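Local coordinates for protein oxidoreductase (Listeria innocua, PDB 3E18) that binds the dinucleotide NAD in a Rossmann-fold domain and is probably an NAD-dependent dehydrogenase of the GFO/IDH/MocA family, its substrate unknown, at residues A[72-75]-A[76-79]. Residues are numbered along the deposited sequence; the frame is centred on the assembly and turned at random.
Sequences ATPN and DSHK. With NAD (nicotinamide-adenine-dinucleotide), chain E.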
loop_
_atom_site.group_PDB
_atom_site.type_symbol
_atom_site.label_atom_id
_atom_site.label_comp_id
_atom_site.label_asym_id
_atom_site.label_seq_id
_atom_site.Cartn_x
_atom_site.Cartn_y
_atom_site.Cartn_z
ATOM N N ALA A 72 2.076 -25.133 -23.500
ATOM C CA ALA A 72 3.026 -24.232 -22.862
ATOM C C ALA A 72 3.697 -23.325 -23.900
ATOM O O ALA A 72 4.929 -23.172 -23.937
ATOM C CB ALA A 72 4.055 -25.027 -22.072
ATOM N N THR A 73 2.868 -22.721 -24.743
ATOM C CA THR A 73 3.309 -21.777 -25.771
ATOM C C THR A 73 3.063 -20.347 -25.255
ATOM O O THR A 73 2.407 -20.188 -24.221
ATOM C CB THR A 73 2.532 -22.012 -27.075
ATOM O OG1 THR A 73 1.137 -21.766 -26.841
ATOM C CG2 THR A 73 2.725 -23.427 -27.574
ATOM N N PRO A 74 3.604 -19.305 -25.940
ATOM C CA PRO A 74 3.228 -17.926 -25.579
ATOM C C PRO A 74 1.709 -17.674 -25.555
ATOM O O PRO A 74 0.939 -18.395 -26.186
ATOM C CB PRO A 74 3.920 -17.081 -26.648
ATOM C CG PRO A 74 5.126 -17.885 -27.020
ATOM C CD PRO A 74 4.642 -19.316 -26.995
ATOM N N ASN A 75 1.295 -16.658 -24.817
ATOM C CA ASN A 75 -0.111 -16.505 -24.429
ATOM C C ASN A 75 -1.124 -16.342 -25.552
ATOM O O ASN A 75 -2.280 -16.745 -25.402
ATOM C CB ASN A 75 -0.251 -15.346 -23.445
ATOM C CG ASN A 75 0.455 -15.608 -22.147
ATOM O OD1 ASN A 75 0.684 -16.766 -21.775
ATOM N ND2 ASN A 75 0.808 -14.535 -21.434
ATOM N N ASP A 76 -0.690 -15.747 -26.660
ATOM C CA ASP A 76 -1.581 -15.451 -27.781
ATOM C C ASP A 76 -2.014 -16.690 -28.559
ATOM O O ASP A 76 -3.039 -16.667 -29.238
ATOM C CB ASP A 76 -0.968 -14.388 -28.715
ATOM C CG ASP A 76 0.350 -14.830 -29.343
ATOM O OD1 ASP A 76 1.292 -15.210 -28.606
ATOM O OD2 ASP A 76 0.453 -14.772 -30.586
ATOM N N SER A 77 -1.252 -17.774 -28.435
ATOM C CA SER A 77 -1.571 -19.010 -29.140
ATOM C C SER A 77 -2.403 -20.023 -28.339
ATOM O O SER A 77 -2.806 -21.045 -28.888
ATOM C CB SER A 77 -0.286 -19.664 -29.681
ATOM O OG SER A 77 0.658 -19.869 -28.647
ATOM N N HIS A 78 -2.674 -19.747 -27.060
ATOM C CA HIS A 78 -3.298 -20.745 -26.188
ATOM C C HIS A 78 -4.683 -21.158 -26.662
ATOM O O HIS A 78 -5.012 -22.334 -26.651
ATOM C CB HIS A 78 -3.444 -20.235 -24.759
ATOM C CG HIS A 78 -2.157 -20.130 -23.999
ATOM N ND1 HIS A 78 -2.104 -19.624 -22.720
ATOM C CD2 HIS A 78 -0.883 -20.450 -24.333
ATOM C CE1 HIS A 78 -0.853 -19.640 -22.296
ATOM N NE2 HIS A 78 -0.092 -20.138 -23.255
ATOM N N LYS A 79 -5.485 -20.177 -27.058
ATOM C CA LYS A 79 -6.892 -20.416 -27.365
ATOM C C LYS A 79 -7.069 -21.335 -28.581
ATOM O O LYS A 79 -7.843 -22.287 -28.520
ATOM C CB LYS A 79 -7.612 -19.087 -27.580
ATOM C CG LYS A 79 -9.117 -19.208 -27.878
ATOM C CD LYS A 79 -9.639 -17.923 -28.507
ATOM C CE LYS A 79 -11.119 -18.041 -28.855
ATOM N NZ LYS A 79 -11.702 -16.765 -29.373
HETATM P PA NAD E . 9.221 -19.929 -23.909
HETATM O O1A NAD E . 10.401 -20.287 -23.089
HETATM O O2A NAD E . 9.453 -18.818 -24.848
HETATM O O5B NAD E . 8.684 -21.225 -24.690
HETATM C C5B NAD E . 7.539 -21.226 -25.513
HETATM C C4B NAD E . 7.740 -22.316 -26.561
HETATM O O4B NAD E . 6.578 -22.475 -27.354
HETATM C C3B NAD E . 8.884 -21.963 -27.507
HETATM O O3B NAD E . 9.794 -23.037 -27.546
HETATM C C2B NAD E . 8.205 -21.774 -28.847
HETATM O O2B NAD E . 9.012 -22.175 -29.930
HETATM C C1B NAD E . 6.960 -22.630 -28.705
HETATM N N9A NAD E . 5.857 -22.213 -29.584
HETATM C C8A NAD E . 5.503 -20.935 -29.944
HETATM N N7A NAD E . 4.421 -21.000 -30.756
HETATM C C5A NAD E . 4.088 -22.303 -30.918
HETATM C C6A NAD E . 3.084 -22.931 -31.646
HETATM N N6A NAD E . 2.124 -22.196 -32.207
HETATM N N1A NAD E . 2.990 -24.315 -31.623
HETATM C C2A NAD E . 3.885 -25.069 -30.890
HETATM N N3A NAD E . 4.880 -24.438 -30.173
HETATM C C4A NAD E . 4.981 -23.078 -30.188
HETATM O O3 NAD E . 7.990 -19.558 -22.921
HETATM P PN NAD E . 7.830 -20.086 -21.425
HETATM O O1N NAD E . 8.497 -19.142 -20.488
HETATM O O2N NAD E . 8.106 -21.538 -21.347
HETATM O O5D NAD E . 6.227 -19.864 -21.188
HETATM C C5D NAD E . 5.240 -20.504 -21.967
HETATM C C4D NAD E . 3.888 -20.473 -21.220
HETATM O O4D NAD E . 4.057 -20.954 -19.899
HETATM C C3D NAD E . 3.314 -19.075 -21.075
HETATM O O3D NAD E . 1.896 -19.145 -21.115
HETATM C C2D NAD E . 3.716 -18.630 -19.684
HETATM O O2D NAD E . 2.748 -17.755 -19.153
HETATM C C1D NAD E . 3.730 -19.955 -18.935
HETATM N N1N NAD E . 4.627 -20.018 -17.751
HETATM C C2N NAD E . 4.052 -20.380 -16.565
HETATM C C3N NAD E . 4.790 -20.480 -15.392
HETATM C C7N NAD E . 4.148 -21.102 -14.190
HETATM O O7N NAD E . 4.801 -21.024 -12.951
HETATM N N7N NAD E . 2.975 -21.732 -14.306
HETATM C C4N NAD E . 6.171 -20.238 -15.430
HETATM C C5N NAD E . 6.765 -19.884 -16.645
HETATM C C6N NAD E . 5.983 -19.786 -17.803
HETATM O O HOH W 1 -4.832 -17.362 -26.428
#
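H78 folds back over the loop before it, and its NE2 donates to T73 O at 2.7 Å, with the carbonyl oxygen close to the ring plane but the nitrogen well above the carbonyl plane. ND1 is held by V98 O, so both ring nitrogens are engaged and the imidazole's rotation is fixed. A second set of polar contacts closes the turn: P74 O receives S77 OG at 2.9 Å and S77 N at 3.2 Å, both from the same face of its plane. With chi1 at 55°, the S77 hydroxyl tucks back over its own backbone, where it also meets T73 OG1 at 2.7 Å. This is the turn joining strand 68-71 to helix 78-87 in the Rossmann fold, where the chain lines the NAD pocket. Van der Waals contact complements these bonds: N75 CA stands 3.8 Å from the centroid of the H78 ring, over its face, a CH-pi contact. T73 CG2 and P74 CD press on the adenine, P74 CD lying 3.5 Å from NAD C8A. At the nicotinamide ribose, N75 OD1 lies 2.8 Å from NAD O3D, a hydroxyl that also approaches the H78 ring edge; N75 ND2 is hydrogen-bonded to G170 O, which helps orient the amide.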